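Local coordinates for putative ArsC family related protein (Bacteroides fragilis, PDB 3GKX), which is of unknown function but belongs to the ArsC family, a branch of the thioredoxin clan whose best-known members are arsenate reductases, at residues K19-K22 against W23-N27; N33-I36 against V37-N40; V43-L46 against K47-P51; G54-V57 against K58-F61; P78-T81 against E82-I86. One frame throughout, in Å; residues are numbered along the deposited sequence.

Contact 1 of 5, residues K19-K22 against W23-N27; sequences KAKK and WLIEN
The indole of Trp23 hangs from a CB that sits 3.3 Å from Ala20 O, and ND2 of Asn27 lies over one of the ring's faces, 3.0 Å above the plane and toward the rim. The ring of Phe111 also meets the indole, with the two planes at about 60°. Trp23 has CG anti to the backbone N (chi1 -171°), and this leads the ring away from the preceding turn. The Asn27 amide is held by a nearly straight bond in its own plane: ND2 donates to Trp23 O over 2.9 Å. The same carbonyl takes Asn27 N from the opposite face of its plane, so two donors from one residue grip it where the chain leaves the helix. A weak bond runs from Asn27 ND2 to Glu26 OE1. Helix 15-26 is the crossover helix of the beta-alpha-beta unit that joins strands 7-10 and 32-35, as in thioredoxin-like folds. Regular i to i+4 bonds carry it here. Trp23 N donates to Lys19 O over 2.9 Å, and Leu24 N to Ala20 O over 2.8 Å. On the exposed side, Lys21 CG comes within 4.2 Å of Ile25 CD1. Ala20 and Leu24 turn inward, where both touch Phe8 of strand 7-10 and Trp116 of helix 113-116.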
loop_
_atom_site.group_PDB
_atom_site.type_symbol
_atom_site.label_atom_id
_atom_site.label_comp_id
_atom_site.label_asym_id
_atom_site.label_seq_id
_atom_site.Cartn_x
_atom_site.Cartn_y
_atom_site.Cartn_z
ATOM N N LYS B 19 -18.713 10.929 -10.379
ATOM C CA LYS B 19 -17.600 11.864 -10.572
ATOM C C LYS B 19 -16.464 11.206 -11.390
ATOM O O LYS B 19 -16.012 11.765 -12.386
ATOM C CB LYS B 19 -17.090 12.387 -9.212
ATOM C CG LYS B 19 -17.965 13.480 -8.564
ATOM C CD LYS B 19 -17.700 13.597 -7.058
ATOM C CE LYS B 19 -17.849 15.015 -6.554
ATOM N NZ LYS B 19 -16.590 15.826 -6.597
ATOM N N ALA B 20 -16.037 10.010 -10.982
ATOM C CA ALA B 20 -14.932 9.291 -11.636
ATOM C C ALA B 20 -15.250 8.994 -13.079
ATOM O O ALA B 20 -14.395 9.177 -13.965
ATOM C CB ALA B 20 -14.651 7.971 -10.913
ATOM N N LYS B 21 -16.476 8.507 -13.290
ATOM C CA LYS B 21 -16.949 8.153 -14.591
ATOM C C LYS B 21 -16.955 9.437 -15.449
ATOM O O LYS B 21 -16.428 9.428 -16.562
ATOM C CB LYS B 21 -18.336 7.528 -14.475
ATOM C CG LYS B 21 -19.117 7.450 -15.797
ATOM C CD LYS B 21 -20.604 7.678 -15.536
ATOM C CE LYS B 21 -21.456 7.539 -16.797
ATOM N NZ LYS B 21 -21.773 6.095 -17.036
ATOM N N LYS B 22 -17.524 10.536 -14.922
ATOM C CA LYS B 22 -17.438 11.834 -15.609
ATOM C C LYS B 22 -15.995 12.176 -16.031
ATOM O O LYS B 22 -15.755 12.514 -17.187
ATOM C CB LYS B 22 -18.074 12.984 -14.790
ATOM C CG LYS B 22 -19.596 13.050 -14.819
ATOM C CD LYS B 22 -20.088 14.169 -13.901
ATOM C CE LYS B 22 -21.372 13.802 -13.201
ATOM N NZ LYS B 22 -21.406 14.262 -11.765
ATOM N N TRP B 23 -15.045 12.044 -15.100
ATOM C CA TRP B 23 -13.621 12.221 -15.393
ATOM C C TRP B 23 -13.065 11.302 -16.499
ATOM O O TRP B 23 -12.353 11.777 -17.389
ATOM C CB TRP B 23 -12.780 12.108 -14.111
ATOM C CG TRP B 23 -11.332 12.487 -14.282
ATOM C CD1 TRP B 23 -10.771 13.682 -13.999
ATOM C CD2 TRP B 23 -10.276 11.653 -14.789
ATOM N NE1 TRP B 23 -9.429 13.664 -14.297
ATOM C CE2 TRP B 23 -9.099 12.429 -14.787
ATOM C CE3 TRP B 23 -10.222 10.345 -15.278
ATOM C CZ2 TRP B 23 -7.864 11.925 -15.218
ATOM C CZ3 TRP B 23 -8.997 9.842 -15.726
ATOM C CH2 TRP B 23 -7.838 10.626 -15.688
ATOM N N LEU B 24 -13.372 10.002 -16.471
ATOM C CA LEU B 24 -12.891 9.117 -17.557
ATOM C C LEU B 24 -13.373 9.566 -18.942
ATOM O O LEU B 24 -12.628 9.472 -19.914
ATOM C CB LEU B 24 -13.327 7.661 -17.365
ATOM C CG LEU B 24 -12.766 6.786 -16.252
ATOM C CD1 LEU B 24 -13.649 5.542 -16.207
ATOM C CD2 LEU B 24 -11.282 6.478 -16.493
ATOM N N ILE B 25 -14.624 9.997 -19.045
ATOM C CA ILE B 25 -15.146 10.418 -20.351
ATOM C C ILE B 25 -14.553 11.769 -20.765
ATOM O O ILE B 25 -14.055 11.922 -21.891
ATOM C CB ILE B 25 -16.683 10.436 -20.417
ATOM C CG1 ILE B 25 -17.248 9.052 -20.021
ATOM C CG2 ILE B 25 -17.109 10.814 -21.800
ATOM C CD1 ILE B 25 -18.757 9.045 -19.717
ATOM N N GLU B 26 -14.589 12.733 -19.841
ATOM C CA GLU B 26 -13.914 14.020 -20.035
ATOM C C GLU B 26 -12.486 13.789 -20.556
ATOM O O GLU B 26 -12.068 14.439 -21.495
ATOM C CB GLU B 26 -13.897 14.815 -18.726
ATOM C CG GLU B 26 -13.348 16.225 -18.804
ATOM C CD GLU B 26 -13.106 16.815 -17.418
ATOM O OE1 GLU B 26 -12.088 16.459 -16.764
ATOM O OE2 GLU B 26 -13.937 17.639 -16.978
ATOM N N ASN B 27 -11.756 12.839 -19.978
ATOM C CA ASN B 27 -10.369 12.622 -20.393
ATOM C C ASN B 27 -10.128 11.662 -21.560
ATOM O O ASN B 27 -8.977 11.329 -21.869
ATOM C CB ASN B 27 -9.473 12.323 -19.186
ATOM C CG ASN B 27 -9.285 13.549 -18.314
ATOM O OD1 ASN B 27 -8.366 14.349 -18.533
ATOM N ND2 ASN B 27 -10.202 13.749 -17.369
#

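Contact 2 of 5, residues N33-I36 against V37-N40; sequences NRLI and VDDN
Arg34 reaches along the turn to Asp39 with a chain extended from CG to NE. From CB, CG goes anti to the backbone N (chi1 173°) and passes 4.1 Å from Asp39 OD2. CD follows at 3.8 Å from that same oxygen. NE then donates to the backbone oxygen Asp39 O over 3.1 Å, and NH1 reaches the same atom over 3.3 Å. This is a side-on grip on one carbonyl oxygen, which lies in the guanidinium plane. NH1 also makes a weak bond to Asn40 O at the edge. The Asp39 carboxylate stacks over one guanidinium face, with the two planes 10° apart. Its OD2 stands 3.4 Å above the plane in which the N-H groups lie, so the salt bridge from Arg34 NE to Asp39 OD2 is electrostatic and not a hydrogen bond. At the far end, NH2 has a second acid, Glu45. The turn itself is closed by Asp39 N, which donates to Leu35 O over 2.8 Å. Asn40 CA adds a C-H contact to Ile36 O. Together these bonds fold the loop back on the end of strand 32-35, an outermost strand of the sheet. That strand pairs with 7-10, and the loop leads on into helix 43-53.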
loop_
_atom_site.group_PDB
_atom_site.type_symbol
_atom_site.label_atom_id
_atom_site.label_comp_id
_atom_site.label_asym_id
_atom_site.label_seq_id
_atom_site.Cartn_x
_atom_site.Cartn_y
_atom_site.Cartn_z
ATOM N N ASN B 33 -17.056 -1.060 -18.492
ATOM C CA ASN B 33 -17.869 -0.920 -17.269
ATOM C C ASN B 33 -18.013 -2.272 -16.577
ATOM O O ASN B 33 -17.861 -3.332 -17.215
ATOM C CB ASN B 33 -19.242 -0.293 -17.581
ATOM C CG ASN B 33 -19.895 0.392 -16.357
ATOM O OD1 ASN B 33 -19.378 1.375 -15.811
ATOM N ND2 ASN B 33 -21.061 -0.115 -15.952
ATOM N N ARG B 34 -18.213 -2.221 -15.256
ATOM C CA ARG B 34 -18.499 -3.389 -14.413
ATOM C C ARG B 34 -19.065 -2.897 -13.077
ATOM O O ARG B 34 -18.515 -1.983 -12.428
ATOM C CB ARG B 34 -17.269 -4.290 -14.231
ATOM C CG ARG B 34 -17.433 -5.449 -13.240
ATOM C CD ARG B 34 -16.227 -6.412 -13.241
ATOM N NE ARG B 34 -16.232 -7.302 -12.071
ATOM C CZ ARG B 34 -15.334 -8.256 -11.829
ATOM N NH1 ARG B 34 -15.458 -8.987 -10.738
ATOM N NH2 ARG B 34 -14.313 -8.487 -12.667
ATOM N N LEU B 35 -20.185 -3.505 -12.693
ATOM C CA LEU B 35 -20.928 -3.174 -11.496
ATOM C C LEU B 35 -20.333 -3.985 -10.358
ATOM O O LEU B 35 -20.491 -5.226 -10.300
ATOM C CB LEU B 35 -22.412 -3.527 -11.673
ATOM C CG LEU B 35 -23.158 -3.063 -12.935
ATOM C CD1 LEU B 35 -24.319 -4.032 -13.303
ATOM C CD2 LEU B 35 -23.649 -1.595 -12.849
ATOM N N ILE B 36 -19.650 -3.280 -9.454
ATOM C CA ILE B 36 -18.956 -3.891 -8.325
ATOM C C ILE B 36 -19.866 -4.724 -7.396
ATOM O O ILE B 36 -19.394 -5.639 -6.723
ATOM C CB ILE B 36 -18.214 -2.809 -7.517
ATOM C CG1 ILE B 36 -16.953 -3.371 -6.859
ATOM C CG2 ILE B 36 -19.154 -2.088 -6.508
ATOM C CD1 ILE B 36 -16.044 -2.262 -6.334
ATOM N N VAL B 37 -21.161 -4.409 -7.349
ATOM C CA VAL B 37 -22.066 -5.141 -6.480
ATOM C C VAL B 37 -22.674 -6.374 -7.161
ATOM O O VAL B 37 -22.606 -7.464 -6.604
ATOM C CB VAL B 37 -23.142 -4.212 -5.861
ATOM C CG1 VAL B 37 -24.116 -5.006 -5.006
ATOM C CG2 VAL B 37 -22.455 -3.131 -5.020
ATOM N N ASP B 38 -23.253 -6.207 -8.349
ATOM C CA ASP B 38 -23.782 -7.338 -9.133
ATOM C C ASP B 38 -22.695 -8.335 -9.523
ATOM O O ASP B 38 -22.889 -9.538 -9.459
ATOM C CB ASP B 38 -24.489 -6.856 -10.398
ATOM C CG ASP B 38 -25.671 -5.930 -10.107
ATOM O OD1 ASP B 38 -25.451 -4.824 -9.557
ATOM O OD2 ASP B 38 -26.821 -6.294 -10.456
ATOM N N ASP B 39 -21.546 -7.841 -9.928
ATOM C CA ASP B 39 -20.472 -8.736 -10.310
ATOM C C ASP B 39 -19.242 -8.413 -9.447
ATOM O O ASP B 39 -18.329 -7.687 -9.852
ATOM C CB ASP B 39 -20.223 -8.660 -11.823
ATOM C CG ASP B 39 -19.092 -9.569 -12.285
ATOM O OD1 ASP B 39 -18.650 -10.451 -11.508
ATOM O OD2 ASP B 39 -18.626 -9.381 -13.433
ATOM N N ASN B 40 -19.262 -8.965 -8.236
ATOM C CA ASN B 40 -18.337 -8.572 -7.193
ATOM C C ASN B 40 -16.965 -9.205 -7.408
ATOM O O ASN B 40 -16.887 -10.240 -8.058
ATOM C CB ASN B 40 -18.929 -8.826 -5.795
ATOM C CG ASN B 40 -19.519 -10.219 -5.624
ATOM O OD1 ASN B 40 -20.530 -10.609 -6.256
ATOM N ND2 ASN B 40 -18.927 -10.966 -4.709
#

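Contact 3 of 5, residues V43-L46 against K47-P51; sequences VEEL and KAWIP
The backbone is helical from Val43 on, with i to i+4 bonds from Lys47 N to Val43 O and from Trp49 N to Glu45 O (2.7 Å), and Glu45 O also takes Ala48 N from above its carbonyl plane. This is helix 43-53, next in the chain after strand 32-35, and it kinks at Pro51, whose ring nitrogen carries no hydrogen to donate to the preceding turn. Glu45 runs alongside the indole of Trp49, one turn on. Glu45 CB sits 3.7 Å from the centroid of the six-membered ring of Trp49 and 10° off its normal, a CH-pi contact over the face. Glu45 CG follows at 3.6 Å from Trp49 CZ2. The carboxylate ends near the ring rim, its plane 20° from the ring, and OE1 accepts from the backbone N of Thr42. Trp49 also touches Leu7 and Leu9 of strand 7-10. Leu46 and Ile50 face helix 82-89, both touching Ile86. Lys47 stretches beside Val43, and its NZ forms a salt bridge with Glu83 of that helix. Lys47 NZ itself lies 4.0 Å from Val43 CG1.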
loop_
_atom_site.group_PDB
_atom_site.type_symbol
_atom_site.label_atom_id
_atom_site.label_comp_id
_atom_site.label_asym_id
_atom_site.label_seq_id
_atom_site.Cartn_x
_atom_site.Cartn_y
_atom_site.Cartn_z
ATOM N N VAL B 43 -11.849 -13.764 -4.929
ATOM C CA VAL B 43 -10.543 -13.894 -4.282
ATOM C C VAL B 43 -9.370 -13.811 -5.280
ATOM O O VAL B 43 -8.367 -13.159 -5.005
ATOM C CB VAL B 43 -10.439 -15.192 -3.415
ATOM C CG1 VAL B 43 -8.984 -15.427 -2.943
ATOM C CG2 VAL B 43 -11.380 -15.131 -2.211
ATOM N N GLU B 44 -9.479 -14.517 -6.411
ATOM C CA GLU B 44 -8.373 -14.601 -7.376
ATOM C C GLU B 44 -8.082 -13.200 -7.972
ATOM O O GLU B 44 -6.935 -12.826 -8.187
ATOM C CB GLU B 44 -8.677 -15.613 -8.472
ATOM C CG GLU B 44 -8.865 -17.084 -7.988
ATOM C CD GLU B 44 -10.328 -17.475 -7.735
ATOM O OE1 GLU B 44 -11.094 -16.701 -7.123
ATOM O OE2 GLU B 44 -10.730 -18.596 -8.139
ATOM N N GLU B 45 -9.130 -12.415 -8.184
ATOM C CA GLU B 45 -8.955 -11.055 -8.632
ATOM C C GLU B 45 -8.315 -10.167 -7.567
ATOM O O GLU B 45 -7.292 -9.529 -7.804
ATOM C CB GLU B 45 -10.286 -10.474 -9.080
ATOM C CG GLU B 45 -10.648 -10.950 -10.470
ATOM C CD GLU B 45 -12.100 -10.733 -10.793
ATOM O OE1 GLU B 45 -12.919 -10.501 -9.880
ATOM O OE2 GLU B 45 -12.413 -10.797 -11.975
ATOM N N LEU B 46 -8.923 -10.157 -6.386
ATOM C CA LEU B 46 -8.443 -9.341 -5.310
ATOM C C LEU B 46 -6.975 -9.610 -5.041
ATOM O O LEU B 46 -6.198 -8.684 -4.715
ATOM C CB LEU B 46 -9.305 -9.594 -4.082
ATOM C CG LEU B 46 -10.648 -8.885 -4.289
ATOM C CD1 LEU B 46 -11.711 -9.288 -3.246
ATOM C CD2 LEU B 46 -10.437 -7.408 -4.297
ATOM N N LYS B 47 -6.596 -10.884 -5.170
ATOM C CA LYS B 47 -5.222 -11.279 -4.898
ATOM C C LYS B 47 -4.250 -10.762 -5.949
ATOM O O LYS B 47 -3.079 -10.650 -5.678
ATOM C CB LYS B 47 -5.106 -12.802 -4.746
ATOM C CG LYS B 47 -5.305 -13.308 -3.305
ATOM C CD LYS B 47 -4.975 -14.812 -3.186
ATOM C CE LYS B 47 -5.089 -15.294 -1.716
ATOM N NZ LYS B 47 -5.469 -16.737 -1.553
ATOM N N ALA B 48 -4.729 -10.465 -7.146
ATOM C CA ALA B 48 -3.901 -9.782 -8.171
ATOM C C ALA B 48 -4.033 -8.253 -8.066
ATOM O O ALA B 48 -3.052 -7.513 -8.218
ATOM C CB ALA B 48 -4.288 -10.260 -9.577
ATOM N N TRP B 49 -5.244 -7.771 -7.797
ATOM C CA TRP B 49 -5.463 -6.307 -7.802
ATOM C C TRP B 49 -4.822 -5.578 -6.633
ATOM O O TRP B 49 -4.357 -4.466 -6.808
ATOM C CB TRP B 49 -6.935 -5.936 -7.887
ATOM C CG TRP B 49 -7.565 -6.464 -9.122
ATOM C CD1 TRP B 49 -6.922 -6.903 -10.236
ATOM C CD2 TRP B 49 -8.982 -6.583 -9.395
ATOM N NE1 TRP B 49 -7.845 -7.321 -11.172
ATOM C CE2 TRP B 49 -9.110 -7.132 -10.681
ATOM C CE3 TRP B 49 -10.138 -6.317 -8.659
ATOM C CZ2 TRP B 49 -10.348 -7.424 -11.249
ATOM C CZ3 TRP B 49 -11.370 -6.590 -9.233
ATOM C CH2 TRP B 49 -11.462 -7.139 -10.512
ATOM N N ILE B 50 -4.772 -6.199 -5.455
ATOM C CA ILE B 50 -4.314 -5.467 -4.282
ATOM C C ILE B 50 -2.819 -5.132 -4.361
ATOM O O ILE B 50 -2.450 -3.972 -4.135
ATOM C CB ILE B 50 -4.674 -6.211 -2.974
ATOM C CG1 ILE B 50 -6.169 -6.148 -2.745
ATOM C CG2 ILE B 50 -3.879 -5.640 -1.769
ATOM C CD1 ILE B 50 -6.658 -7.151 -1.690
ATOM N N PRO B 51 -1.955 -6.144 -4.648
ATOM C CA PRO B 51 -0.529 -5.872 -4.828
ATOM C C PRO B 51 -0.245 -4.844 -5.918
ATOM O O PRO B 51 0.611 -4.013 -5.722
ATOM C CB PRO B 51 0.085 -7.237 -5.203
ATOM C CG PRO B 51 -1.002 -8.212 -5.146
ATOM C CD PRO B 51 -2.240 -7.587 -4.581
#

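Contact 4 of 5, residues G54-V57 against K58-F61; sequences GLPV and KKFF
Two backbone hydrogen bonds link Pro56-Val57 to Lys59-Phe60. Lys59 N donates to Pro56 O over 2.9 Å, and Phe60 N to Val57 O over 3.1 Å. Each spans three residues, and each donor stands well above the carbonyl plane, by 56° and 54°. That is the geometry of a short 3-10 turn, here in the loop between helices 43-53 and 66-70. Another polar atom, Pro56 O, lies at the edge of the Phe60 ring, near its plane. Apolar contacts follow. Leu55 CB lies 4.3 Å from Phe60 CE2. Leu55 CD1 lies 4.0 Å from Lys59 CB, and the two side chains cross at about a right angle. Lys59 CG runs beside the proline ring, 3.8 Å from Pro56 CD. Val57 and Phe60 both touch Ile50 of helix 43-53. The charged contact belongs to Lys58. Its CG stands between the backbone N and the carbonyl carbon (chi1 53°), and NZ curls to 3.5 Å from Pro56 CB. From there NZ forms a salt bridge with Glu82 of the second subunit.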
loop_
_atom_site.group_PDB
_atom_site.type_symbol
_atom_site.label_atom_id
_atom_site.label_comp_id
_atom_site.label_asym_id
_atom_site.label_seq_id
_atom_site.Cartn_x
_atom_site.Cartn_y
_atom_site.Cartn_z
ATOM N N GLY B 54 -0.565 -1.313 -4.703
ATOM C CA GLY B 54 0.416 -0.813 -3.731
ATOM C C GLY B 54 -0.164 -0.411 -2.365
ATOM O O GLY B 54 0.583 0.103 -1.485
ATOM N N LEU B 55 -1.471 -0.678 -2.161
ATOM C CA LEU B 55 -2.161 -0.236 -0.950
ATOM C C LEU B 55 -2.429 -1.333 0.072
ATOM O O LEU B 55 -2.525 -2.492 -0.320
ATOM C CB LEU B 55 -3.506 0.346 -1.297
ATOM C CG LEU B 55 -3.638 1.594 -2.135
ATOM C CD1 LEU B 55 -5.129 1.731 -2.447
ATOM C CD2 LEU B 55 -3.077 2.804 -1.367
ATOM N N PRO B 56 -2.580 -0.958 1.393
ATOM C CA PRO B 56 -3.038 -1.901 2.395
ATOM C C PRO B 56 -4.409 -2.497 2.062
ATOM O O PRO B 56 -5.261 -1.863 1.420
ATOM C CB PRO B 56 -3.101 -1.047 3.702
ATOM C CG PRO B 56 -2.177 0.094 3.463
ATOM C CD PRO B 56 -2.307 0.369 1.988
ATOM N N VAL B 57 -4.622 -3.721 2.496
ATOM C CA VAL B 57 -5.820 -4.401 2.117
ATOM C C VAL B 57 -7.015 -3.722 2.730
ATOM O O VAL B 57 -8.087 -3.729 2.119
ATOM C CB VAL B 57 -5.798 -5.866 2.520
ATOM C CG1 VAL B 57 -7.154 -6.536 2.145
ATOM C CG2 VAL B 57 -4.617 -6.550 1.815
ATOM N N LYS B 58 -6.843 -3.113 3.911
ATOM C CA LYS B 58 -7.956 -2.335 4.499
ATOM C C LYS B 58 -8.460 -1.188 3.615
ATOM O O LYS B 58 -9.632 -0.838 3.699
ATOM C CB LYS B 58 -7.654 -1.882 5.933
ATOM C CG LYS B 58 -6.361 -1.158 6.103
ATOM C CD LYS B 58 -6.148 -0.865 7.564
ATOM C CE LYS B 58 -4.887 -0.054 7.780
ATOM N NZ LYS B 58 -3.741 -0.624 7.084
ATOM N N LYS B 59 -7.597 -0.650 2.739
ATOM C CA LYS B 59 -7.976 0.448 1.834
ATOM C C LYS B 59 -8.961 0.010 0.757
ATOM O O LYS B 59 -9.509 0.838 0.027
ATOM C CB LYS B 59 -6.758 1.091 1.157
ATOM C CG LYS B 59 -5.761 1.839 2.065
ATOM C CD LYS B 59 -6.445 2.888 2.877
ATOM C CE LYS B 59 -5.710 4.206 2.836
ATOM N NZ LYS B 59 -6.646 5.272 3.380
ATOM N N PHE B 60 -9.170 -1.288 0.640
ATOM C CA PHE B 60 -10.149 -1.817 -0.315
ATOM C C PHE B 60 -11.511 -1.981 0.319
ATOM O O PHE B 60 -12.407 -2.561 -0.295
ATOM C CB PHE B 60 -9.684 -3.155 -0.872
ATOM C CG PHE B 60 -8.704 -3.016 -2.007
ATOM C CD1 PHE B 60 -9.083 -3.342 -3.322
ATOM C CD2 PHE B 60 -7.406 -2.522 -1.772
ATOM C CE1 PHE B 60 -8.167 -3.202 -4.393
ATOM C CE2 PHE B 60 -6.517 -2.383 -2.821
ATOM C CZ PHE B 60 -6.899 -2.730 -4.135
ATOM N N PHE B 61 -11.668 -1.488 1.553
ATOM C CA PHE B 61 -12.961 -1.523 2.197
ATOM C C PHE B 61 -13.761 -0.242 1.988
ATOM O O PHE B 61 -13.246 0.866 2.079
ATOM C CB PHE B 61 -12.857 -1.944 3.683
ATOM C CG PHE B 61 -12.686 -3.443 3.870
ATOM C CD1 PHE B 61 -13.792 -4.266 4.071
ATOM C CD2 PHE B 61 -11.420 -4.040 3.785
ATOM C CE1 PHE B 61 -13.631 -5.657 4.224
ATOM C CE2 PHE B 61 -11.247 -5.425 3.936
ATOM C CZ PHE B 61 -12.352 -6.230 4.150
#

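Contact 5 of 5, residues P78-T81 against E82-I86; sequences PTMT and EEEQI
Thr81 holds OG1 between its backbone N and carbonyl carbon (chi1 65°), and Glu84 sends an extended chain back to it, with CG anti to its own carbonyl carbon (chi1 -56°). The two side chains trade bonds with each other's backbone. Glu84 N donates to Thr81 OG1 over 3.2 Å, and Thr81 N donates to Glu84 OE1 over 3.0 Å. This is a capping box, with Thr81 as N-cap of helix 82-89. Both bonds are nearly straight; the one to OE1 comes from above the carboxylate plane. Glu84 CG packs 3.1 Å from Thr81 OG1 on the way. The first helical bond follows at once: Gln85 N donates to Thr81 O over 2.8 Å. Met80, a selenomethionine, crosses Gln85 at a slant. Its CE lies 3.6 Å from Gln85 CG, and Glu84 OE1 lies 3.3 Å from Met80 CA. The amide of Gln85 turns back along the loop, where NE2 donates to the backbone oxygen of Leu77. Pro78 of the second subunit packs on Thr81, Glu82 and Glu83, so this helix start lies at the dimer interface. The box gives side-chain acceptors to the N-H groups of Thr81 and Glu84. With its carboxylate set at the positive end of the helix dipole, Glu84 probably finds its negative charge favoured.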
loop_
_atom_site.group_PDB
_atom_site.type_symbol
_atom_site.label_atom_id
_atom_site.label_comp_id
_atom_site.label_asym_id
_atom_site.label_seq_id
_atom_site.Cartn_x
_atom_site.Cartn_y
_atom_site.Cartn_z
ATOM N N PRO B 78 -8.330 -5.214 12.004
ATOM C CA PRO B 78 -6.969 -5.492 12.414
ATOM C C PRO B 78 -6.770 -6.980 12.683
ATOM O O PRO B 78 -6.084 -7.656 11.894
ATOM C CB PRO B 78 -6.817 -4.644 13.670
ATOM C CG PRO B 78 -7.576 -3.423 13.313
ATOM C CD PRO B 78 -8.790 -3.925 12.554
ATOM N N THR B 79 -7.415 -7.468 13.737
ATOM C CA THR B 79 -7.478 -8.887 14.130
ATOM C C THR B 79 -7.616 -9.936 12.989
ATOM O O THR B 79 -7.522 -11.160 13.221
ATOM C CB THR B 79 -8.601 -9.076 15.194
ATOM O OG1 THR B 79 -9.874 -9.117 14.551
ATOM C CG2 THR B 79 -8.583 -7.925 16.157
HETATM N N MSE B 80 -7.812 -9.443 11.768
HETATM C CA MSE B 80 -7.855 -10.286 10.585
HETATM C C MSE B 80 -6.567 -10.257 9.781
HETATM O O MSE B 80 -5.920 -9.209 9.614
HETATM C CB MSE B 80 -8.997 -9.865 9.682
HETATM C CG MSE B 80 -10.288 -9.625 10.450
HETATM SE SE MSE B 80 -11.764 -9.732 9.212
HETATM C CE MSE B 80 -11.599 -8.067 8.249
ATOM N N THR B 81 -6.214 -11.425 9.264
ATOM C CA THR B 81 -5.049 -11.548 8.433
ATOM C C THR B 81 -5.475 -11.116 7.034
ATOM O O THR B 81 -6.674 -11.053 6.731
ATOM C CB THR B 81 -4.558 -13.009 8.423
ATOM O OG1 THR B 81 -5.559 -13.831 7.797
ATOM C CG2 THR B 81 -4.291 -13.527 9.863
ATOM N N GLU B 82 -4.490 -10.827 6.194
ATOM C CA GLU B 82 -4.712 -10.503 4.794
ATOM C C GLU B 82 -5.556 -11.588 4.128
ATOM O O GLU B 82 -6.541 -11.257 3.473
ATOM C CB GLU B 82 -3.380 -10.359 4.053
ATOM C CG GLU B 82 -3.522 -9.930 2.609
ATOM C CD GLU B 82 -2.215 -10.042 1.812
ATOM O OE1 GLU B 82 -1.189 -9.464 2.226
ATOM O OE2 GLU B 82 -2.222 -10.733 0.774
ATOM N N GLU B 83 -5.149 -12.860 4.255
ATOM C CA GLU B 83 -5.963 -13.992 3.766
ATOM C C GLU B 83 -7.436 -13.819 4.182
ATOM O O GLU B 83 -8.313 -13.806 3.321
ATOM C CB GLU B 83 -5.461 -15.362 4.259
ATOM C CG GLU B 83 -4.176 -15.905 3.605
ATOM C CD GLU B 83 -4.225 -16.012 2.057
ATOM O OE1 GLU B 83 -5.260 -16.475 1.490
ATOM O OE2 GLU B 83 -3.203 -15.652 1.405
ATOM N N GLU B 84 -7.693 -13.647 5.479
ATOM C CA GLU B 84 -9.078 -13.478 5.969
ATOM C C GLU B 84 -9.795 -12.228 5.420
ATOM O O GLU B 84 -10.949 -12.312 4.970
ATOM C CB GLU B 84 -9.139 -13.518 7.485
ATOM C CG GLU B 84 -8.542 -14.786 8.072
ATOM C CD GLU B 84 -8.350 -14.706 9.573
ATOM O OE1 GLU B 84 -8.195 -13.582 10.103
ATOM O OE2 GLU B 84 -8.379 -15.779 10.237
ATOM N N GLN B 85 -9.119 -11.079 5.469
ATOM C CA GLN B 85 -9.626 -9.847 4.853
ATOM C C GLN B 85 -9.978 -10.016 3.360
ATOM O O GLN B 85 -11.016 -9.551 2.925
ATOM C CB GLN B 85 -8.614 -8.712 5.008
ATOM C CG GLN B 85 -8.551 -8.099 6.400
ATOM C CD GLN B 85 -7.298 -7.293 6.597
ATOM O OE1 GLN B 85 -6.544 -7.084 5.658
ATOM N NE2 GLN B 85 -7.056 -6.842 7.823
ATOM N N ILE B 86 -9.113 -10.676 2.582
ATOM C CA ILE B 86 -9.399 -10.901 1.158
ATOM C C ILE B 86 -10.582 -11.862 0.959
ATOM O O ILE B 86 -11.471 -11.576 0.146
ATOM C CB ILE B 86 -8.151 -11.359 0.362
ATOM C CG1 ILE B 86 -7.059 -10.273 0.398
ATOM C CG2 ILE B 86 -8.544 -11.762 -1.042
ATOM C CD1 ILE B 86 -5.705 -10.677 -0.253
#

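The contacts follow in series along the chain, all in the one ArsC-family domain. Contact 1 lies on helix 15-26, and its centre is about 25 Å from that of contact 3, across the chain's centre. Contact 2 closes strand 32-35 and touches contact 3 on helix 43-53, the next element. Contacts 1 and 2 belong to the beta-alpha-beta unit 7-10, 15-26, 32-35 and the loop after it. Contacts 3, 4 and 5 form a cluster, with centres about 11 to 14 Å apart, and each touches the other two. Ile50, Val57 and Ile86 meet at its middle. Contacts 4 and 5 face the second subunit, while contact 3 stays within its own chain.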